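PDB 5TA0: glycoside Hydrolase from Bacteroides uniformis, which probably hydrolyses agarose-derived galactans as a family 86 glycoside hydrolase and is held here in complex with neoagarooctaose. Local coordinates for residues A[135-140]-A[320-325]; A[195-200]-A[364-369]; A[224-229]-A[273-278]. All coordinates share one frame; numbering follows the deposited sequence.

Interaction 1. Residues A[135-140]-A[320-325]. With GAL (beta-D-galactopyranose), chain C; EDO (1,2-ethanediol), chain S.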
# COMPACT_ATOMS: atom_id res chain seq x y z
N ASN A 135 9.85 -11.00 6.71
CA ASN A 135 10.74 -9.92 6.30
C ASN A 135 10.25 -8.70 7.07
O ASN A 135 9.22 -8.09 6.74
CB ASN A 135 10.67 -9.71 4.80
CG ASN A 135 11.71 -8.72 4.29
OD1 ASN A 135 12.53 -8.22 5.05
ND2 ASN A 135 11.69 -8.45 3.00
N LEU A 136 10.92 -8.38 8.15
CA LEU A 136 10.38 -7.41 9.10
C LEU A 136 10.53 -5.98 8.68
O LEU A 136 11.62 -5.53 8.29
CB LEU A 136 11.02 -7.59 10.48
CG LEU A 136 10.49 -6.74 11.62
CD1 LEU A 136 9.08 -7.15 11.94
CD2 LEU A 136 11.41 -6.84 12.84
N ILE A 137 9.42 -5.24 8.80
CA ILE A 137 9.43 -3.78 8.83
C ILE A 137 9.49 -3.35 10.28
O ILE A 137 8.59 -3.61 11.06
CB ILE A 137 8.16 -3.17 8.17
CG1 ILE A 137 7.94 -3.75 6.77
CG2 ILE A 137 8.25 -1.65 8.16
CD1 ILE A 137 6.59 -3.39 6.18
N LEU A 138 10.59 -2.69 10.65
CA LEU A 138 10.75 -2.10 11.97
C LEU A 138 10.41 -0.60 11.90
O LEU A 138 10.71 0.06 10.92
CB LEU A 138 12.20 -2.32 12.43
CG LEU A 138 12.54 -1.88 13.86
CD1 LEU A 138 11.66 -2.56 14.92
CD2 LEU A 138 14.01 -2.16 14.18
N CYS A 139 9.74 -0.10 12.94
CA CYS A 139 9.40 1.32 13.03
C CYS A 139 9.26 1.71 14.47
O CYS A 139 8.89 0.87 15.32
CB CYS A 139 8.09 1.57 12.28
SG CYS A 139 7.59 3.30 12.10
N ASN A 140 9.54 2.98 14.77
CA ASN A 140 9.24 3.55 16.09
C ASN A 140 7.85 4.19 16.08
O ASN A 140 7.53 5.00 15.19
CB ASN A 140 10.25 4.64 16.44
CG ASN A 140 11.62 4.09 16.66
OD1 ASN A 140 11.90 3.49 17.70
ND2 ASN A 140 12.47 4.22 15.64
N PRO A 320 11.70 3.62 -4.25
CA PRO A 320 10.78 2.53 -3.91
C PRO A 320 9.76 3.00 -2.86
O PRO A 320 10.14 3.71 -1.93
CB PRO A 320 11.68 1.44 -3.34
CG PRO A 320 13.04 1.72 -3.90
CD PRO A 320 13.12 3.22 -4.06
N LEU A 321 8.51 2.60 -3.04
CA LEU A 321 7.42 3.03 -2.17
C LEU A 321 6.92 1.86 -1.32
O LEU A 321 6.62 0.77 -1.86
CB LEU A 321 6.26 3.59 -2.98
CG LEU A 321 5.05 4.13 -2.21
CD1 LEU A 321 5.42 5.36 -1.39
CD2 LEU A 321 3.90 4.45 -3.15
N MET A 322 6.82 2.09 -0.02
CA MET A 322 6.22 1.17 0.92
C MET A 322 4.88 1.73 1.37
O MET A 322 4.74 2.93 1.61
CB MET A 322 7.13 1.05 2.14
CG MET A 322 6.51 0.34 3.33
SD MET A 322 7.63 0.17 4.74
CE MET A 322 8.80 -1.00 4.06
N ILE A 323 3.89 0.85 1.49
CA ILE A 323 2.60 1.19 2.10
C ILE A 323 2.47 0.30 3.32
O ILE A 323 2.00 -0.83 3.25
CB ILE A 323 1.42 1.09 1.11
CG1 ILE A 323 1.71 1.87 -0.19
CG2 ILE A 323 0.17 1.69 1.73
CD1 ILE A 323 2.25 1.01 -1.29
N SER A 324 2.93 0.80 4.49
CA SER A 324 3.08 -0.10 5.62
C SER A 324 1.80 -0.34 6.43
O SER A 324 1.79 -1.21 7.29
CB SER A 324 4.19 0.36 6.55
OG SER A 324 4.04 1.69 6.97
N GLN A 325 0.77 0.44 6.14
CA GLN A 325 -0.61 0.21 6.63
C GLN A 325 -1.58 0.67 5.56
O GLN A 325 -1.47 1.81 5.11
CB GLN A 325 -0.93 1.00 7.89
CG GLN A 325 -0.15 0.61 9.15
CD GLN A 325 -0.46 1.49 10.34
OE1 GLN A 325 -1.56 2.12 10.44
NE2 GLN A 325 0.47 1.55 11.26
C1 GAL C . -3.95 4.46 13.72
C2 GAL C . -2.50 4.05 13.93
C3 GAL C . -2.31 2.59 14.33
C4 GAL C . -3.43 2.06 15.21
C5 GAL C . -4.80 2.46 14.72
C6 GAL C . -5.98 1.98 15.60
O2 GAL C . -1.77 4.25 12.73
O3 GAL C . -1.08 2.61 15.06
O4 GAL C . -3.23 2.57 16.54
O5 GAL C . -4.81 3.89 14.72
O6 GAL C . -6.09 0.55 15.66
C1 EDO S . 9.52 -7.39 0.26
O1 EDO S . 10.71 -8.10 -0.14
C2 EDO S . 8.52 -8.40 0.78
O2 EDO S . 9.11 -9.36 1.64
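I137 and M322 meet tip to tip, each reaching across the inside of the barrel from its own strand. The two strands are not neighbours in the sheet, and the closest CA atoms, those of I137 and S324, are 8.0 Å apart, so only side chains bridge the gap. M322 does most of the reaching: with CG anti to the backbone N (chi1 169°) its chain runs straight out to SD and then bends at the last torsion, chi3 -69°, which sets the methyl against the isoleucine. There M322 CE lies 3.9 Å from I137 CD1, while M322 SD sits the same distance, 3.9 Å, from I137 CG2. CE and SD thus both lie against the two branches of I137, with CD1 touching both and CG2 nearest the sulfur. Further along the strand, S324 CB comes within 4.5 Å of I137 CD1, a looser touch. The hydroxyl of S324 is engaged elsewhere, hydrogen-bonded to E199 and H281 and more weakly to T279. F197 and F277 also pack on M322. At the start of 135-140, N135 ND2 donates to O2 of a 1,2-ethanediol at 3.1 Å with an N-H...O angle of 158°, and a weak second bond goes to O1 of the same molecule. At the far end of the other strand, Q325 lines the glycan pocket beside a galactose. Across the contact itself the chemistry is apolar and buried, so it rests on close packing, not polar bonds; the polar network around S324 and E199 lies between it and the sugar-binding end.

Interaction 2. Residues A[195-200]-A[364-369]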
# COMPACT_ATOMS: atom_id res chain seq x y z
N PRO A 195 15.88 -6.69 10.42
CA PRO A 195 14.78 -6.19 9.58
C PRO A 195 15.17 -5.97 8.15
O PRO A 195 16.32 -5.60 7.86
CB PRO A 195 14.37 -4.87 10.26
CG PRO A 195 15.42 -4.54 11.20
CD PRO A 195 16.28 -5.73 11.46
N GLY A 196 14.22 -6.19 7.23
CA GLY A 196 14.43 -5.80 5.85
C GLY A 196 14.37 -4.31 5.61
O GLY A 196 14.97 -3.79 4.67
N PHE A 197 13.60 -3.59 6.46
CA PHE A 197 13.32 -2.17 6.27
C PHE A 197 13.16 -1.52 7.63
O PHE A 197 12.50 -2.07 8.50
CB PHE A 197 12.00 -1.98 5.52
CG PHE A 197 11.96 -2.63 4.17
CD1 PHE A 197 12.33 -1.93 3.03
CD2 PHE A 197 11.60 -3.96 4.04
CE1 PHE A 197 12.28 -2.55 1.78
CE2 PHE A 197 11.60 -4.58 2.80
CZ PHE A 197 11.93 -3.87 1.68
N CYS A 198 13.76 -0.34 7.79
CA CYS A 198 13.60 0.48 8.99
C CYS A 198 12.94 1.79 8.63
O CYS A 198 13.56 2.71 8.10
CB CYS A 198 14.94 0.71 9.68
SG CYS A 198 15.64 -0.78 10.42
N GLU A 199 11.66 1.89 8.97
CA GLU A 199 10.98 3.17 8.92
C GLU A 199 11.45 3.98 10.12
O GLU A 199 11.72 3.44 11.18
CB GLU A 199 9.47 3.00 8.98
CG GLU A 199 8.82 2.19 7.85
CD GLU A 199 7.33 2.01 8.10
OE1 GLU A 199 6.96 1.44 9.15
OE2 GLU A 199 6.53 2.50 7.25
N VAL A 200 11.54 5.30 9.94
CA VAL A 200 12.02 6.15 11.03
C VAL A 200 10.99 6.25 12.16
O VAL A 200 11.28 5.98 13.34
CB VAL A 200 12.43 7.54 10.49
CG1 VAL A 200 12.69 8.54 11.62
CG2 VAL A 200 13.67 7.40 9.60
N ILE A 364 6.98 -0.51 -5.98
CA ILE A 364 6.46 -0.77 -4.64
C ILE A 364 7.30 -1.86 -4.00
O ILE A 364 7.45 -2.94 -4.56
CB ILE A 364 4.95 -1.12 -4.65
CG1 ILE A 364 4.21 0.19 -4.99
CG2 ILE A 364 4.52 -1.76 -3.33
CD1 ILE A 364 2.74 0.14 -4.96
N CYS A 365 7.90 -1.54 -2.86
CA CYS A 365 8.77 -2.51 -2.20
C CYS A 365 8.04 -3.38 -1.20
O CYS A 365 8.55 -4.42 -0.77
CB CYS A 365 9.99 -1.84 -1.56
SG CYS A 365 9.65 -0.61 -0.28
N TYR A 366 6.85 -2.95 -0.75
CA TYR A 366 6.10 -3.68 0.29
C TYR A 366 4.76 -2.99 0.46
O TYR A 366 4.72 -1.75 0.49
CB TYR A 366 6.85 -3.57 1.64
CG TYR A 366 6.95 -4.80 2.50
CD1 TYR A 366 8.10 -5.05 3.23
CD2 TYR A 366 5.91 -5.70 2.63
CE1 TYR A 366 8.21 -6.14 4.06
CE2 TYR A 366 6.00 -6.81 3.44
CZ TYR A 366 7.14 -7.02 4.18
OH TYR A 366 7.18 -8.13 5.01
N ALA A 367 3.68 -3.74 0.54
CA ALA A 367 2.37 -3.17 0.83
C ALA A 367 1.72 -4.09 1.84
O ALA A 367 1.61 -5.32 1.57
CB ALA A 367 1.53 -3.04 -0.43
N MET A 368 1.31 -3.58 3.00
CA MET A 368 0.86 -4.42 4.11
C MET A 368 -0.53 -4.03 4.58
O MET A 368 -0.71 -2.96 5.17
CB MET A 368 1.85 -4.33 5.27
CG MET A 368 1.63 -5.27 6.44
SD MET A 368 3.08 -5.40 7.50
CE MET A 368 4.14 -6.39 6.44
N PRO A 369 -1.52 -4.90 4.32
CA PRO A 369 -2.85 -4.59 4.86
C PRO A 369 -2.79 -4.45 6.37
O PRO A 369 -2.10 -5.23 7.05
CB PRO A 369 -3.67 -5.81 4.48
CG PRO A 369 -2.95 -6.48 3.38
CD PRO A 369 -1.50 -6.17 3.58
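F197 and Y366 are the closest pair of backbone positions, yet their CA atoms stand 9.5 Å apart, because strands 197-199 and 364-369 face each other across the barrel and share no backbone hydrogen bonds. The F197 ring spans the distance and meets Y366 and C365, which sits at the corner just before it; both approach obliquely from the same side of the ring plane. F197 CE2 comes to 3.6 Å from Y366 CD1. The tyrosine presents its edge here, with F197 CE2 lying near the plane of the Y366 ring; the planes are inclined at 66° and the centroids are 5.6 Å apart, an oblique aromatic pair. F197 CE1, in turn, is 3.9 Å from C365 SG. C365 holds its sulfur between its own backbone N and carbonyl carbon (chi1 60°), the crowded position, and this turns SG toward the phenyl ring in a sulfur-aromatic contact, 4.8 Å from the F197 centroid and oblique, 46° off the ring normal. Y366 is anchored at its far end, where OH is hydrogen-bonded to the backbone oxygen of N135, and F277 meets F197 edge-to-face. Strands 197-199 and 364-369, fourth and eighth in an eight-stranded parallel sheet, thus bring side chains together inside it, as in a beta/alpha barrel.

Interaction 3. Residues A[224-229]-A[273-278]. With EDO (1,2-ethanediol), chain L.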
# COMPACT_ATOMS: atom_id res chain seq x y z
N GLU A 224 14.11 17.05 8.58
CA GLU A 224 15.54 17.06 8.90
C GLU A 224 15.87 15.88 9.80
O GLU A 224 16.87 15.18 9.57
CB GLU A 224 16.01 18.37 9.60
CG GLU A 224 16.22 19.60 8.70
CD GLU A 224 16.70 20.88 9.41
OE1 GLU A 224 17.33 20.80 10.49
OE2 GLU A 224 16.38 21.95 8.87
N PHE A 225 15.04 15.65 10.82
CA PHE A 225 15.19 14.52 11.75
C PHE A 225 15.36 13.19 11.01
O PHE A 225 16.17 12.37 11.41
CB PHE A 225 13.98 14.54 12.68
CG PHE A 225 13.82 13.36 13.61
CD1 PHE A 225 14.41 13.38 14.86
CD2 PHE A 225 12.95 12.33 13.31
CE1 PHE A 225 14.21 12.34 15.75
CE2 PHE A 225 12.73 11.31 14.21
CZ PHE A 225 13.36 11.32 15.44
N HIS A 226 14.64 13.00 9.92
CA HIS A 226 14.78 11.77 9.16
C HIS A 226 16.20 11.55 8.61
O HIS A 226 16.70 10.44 8.66
CB HIS A 226 13.77 11.70 8.00
CG HIS A 226 12.40 11.26 8.43
ND1 HIS A 226 11.55 12.03 9.18
CD2 HIS A 226 11.75 10.10 8.21
CE1 HIS A 226 10.44 11.35 9.43
NE2 HIS A 226 10.52 10.19 8.83
N SER A 227 16.83 12.59 8.09
CA SER A 227 18.22 12.44 7.61
C SER A 227 19.15 12.06 8.76
O SER A 227 20.00 11.20 8.61
CB SER A 227 18.70 13.73 6.98
OG SER A 227 17.97 14.01 5.78
N THR A 228 18.95 12.69 9.91
CA THR A 228 19.79 12.39 11.07
C THR A 228 19.58 10.96 11.56
O THR A 228 20.54 10.25 11.88
CB THR A 228 19.55 13.44 12.15
OG1 THR A 228 19.96 14.72 11.61
CG2 THR A 228 20.34 13.13 13.43
N ILE A 229 18.33 10.50 11.62
CA ILE A 229 18.07 9.12 12.02
C ILE A 229 18.71 8.13 11.04
O ILE A 229 19.36 7.17 11.46
CB ILE A 229 16.56 8.81 12.19
CG1 ILE A 229 15.92 9.72 13.25
CG2 ILE A 229 16.35 7.35 12.54
CD1 ILE A 229 16.54 9.69 14.63
N LYS A 273 17.01 12.43 -0.74
CA LYS A 273 18.30 11.84 -1.12
C LYS A 273 18.87 10.90 -0.07
O LYS A 273 19.72 10.08 -0.41
CB LYS A 273 19.32 12.95 -1.44
CG LYS A 273 19.77 13.76 -0.23
CD LYS A 273 20.65 14.97 -0.56
CE LYS A 273 21.27 15.58 0.71
NZ LYS A 273 20.33 15.76 1.87
N ASP A 274 18.45 11.03 1.18
CA ASP A 274 18.94 10.21 2.27
C ASP A 274 18.08 9.00 2.57
O ASP A 274 18.48 8.14 3.35
CB ASP A 274 19.07 11.08 3.54
CG ASP A 274 20.00 12.26 3.34
OD1 ASP A 274 21.07 12.09 2.71
OD2 ASP A 274 19.63 13.36 3.81
N MET A 275 16.90 8.91 1.96
CA MET A 275 15.99 7.80 2.19
C MET A 275 16.23 6.70 1.16
O MET A 275 16.34 6.98 -0.05
CB MET A 275 14.55 8.26 2.09
CG MET A 275 14.11 9.29 3.15
SD MET A 275 14.21 8.77 4.88
CE MET A 275 15.84 9.38 5.33
N ASP A 276 16.29 5.45 1.61
CA ASP A 276 16.26 4.29 0.69
C ASP A 276 14.90 4.01 0.11
O ASP A 276 14.78 3.41 -0.95
CB ASP A 276 16.82 3.06 1.38
CG ASP A 276 18.24 3.29 1.86
OD1 ASP A 276 19.15 3.41 1.00
OD2 ASP A 276 18.45 3.41 3.06
N PHE A 277 13.84 4.35 0.86
CA PHE A 277 12.48 4.13 0.39
C PHE A 277 11.59 5.20 1.01
O PHE A 277 11.96 5.82 2.03
CB PHE A 277 11.99 2.70 0.73
CG PHE A 277 11.89 2.39 2.20
CD1 PHE A 277 13.02 1.96 2.91
CD2 PHE A 277 10.69 2.53 2.88
CE1 PHE A 277 12.94 1.68 4.27
CE2 PHE A 277 10.62 2.24 4.23
CZ PHE A 277 11.74 1.83 4.92
N PHE A 278 10.46 5.43 0.35
CA PHE A 278 9.39 6.30 0.86
C PHE A 278 8.31 5.41 1.43
O PHE A 278 8.13 4.28 0.95
CB PHE A 278 8.86 7.20 -0.25
CG PHE A 278 9.80 8.30 -0.66
CD1 PHE A 278 10.84 8.75 0.18
CD2 PHE A 278 9.69 8.90 -1.91
CE1 PHE A 278 11.67 9.80 -0.22
CE2 PHE A 278 10.51 9.92 -2.29
CZ PHE A 278 11.51 10.38 -1.46
C1 EDO L . 21.30 6.55 0.43
O1 EDO L . 21.08 5.35 1.17
C2 EDO L . 20.00 6.92 -0.26
O2 EDO L . 19.40 5.80 -0.91
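S227 and D274 are brought together by matching first torsions: in each the outer atom lies beside its own backbone N and opposite the carbonyl carbon, with chi1 -66° for S227 and -59° for D274. The serine hydroxyl thus leaves the flank of its helix toward the carboxylate, and S227 OG donates to D274 OD2 at 2.7 Å. It meets that oxygen on the anti side, only 17° out of the carboxylate plane. The same oxygen takes a second donor from above the plane, K273 NZ, 3.2 Å from D274 OD2 in a salt bridge. Two donors gripping one oxygen would be expected to favour the charged aspartate and to limit its rotation. M275 supplies the second part of the contact. Its chain bends at chi2 and chi3, laying the methyl against the H226 backbone carbonyl, with M275 CE 3.6 Å from H226 O and 4.1 Å from H226 CB, while the sulfur sits at the edge of the H226 ring, with M275 SD 5.4 Å from the ring centroid. The histidine is steadied by a bond from ND1 to L222 O, one turn back along the helix. Beyond M275, D276 binds K234 and the backbone N of V242. The contact thus ties helix 219-236 to the loop leading into strand 277-285, with helix 264-271 packed alongside: F267 meets the H226 ring edge-to-face and touches M275, and A271 lies against S227.

Interactions 1 and 2 are two crossings of the same barrel interior, their centres about 2 Å apart: strands 134-140 and 197-199 are neighbours, as are 321-326 and 364-369, so each contact joins one member of each pair. Both are buried and apolar across the gap, aliphatic and thioether in the first, aromatic and thiol in the second. Interaction 3 lies about 14 Å from either, on the outer layer where a helix meets a loop, and there a hydrogen bond and a salt bridge accompany a methionine. It still reaches the core: F278 shares backbone bonds with P320 and M322, and V200 packs on H226, F225 and I229.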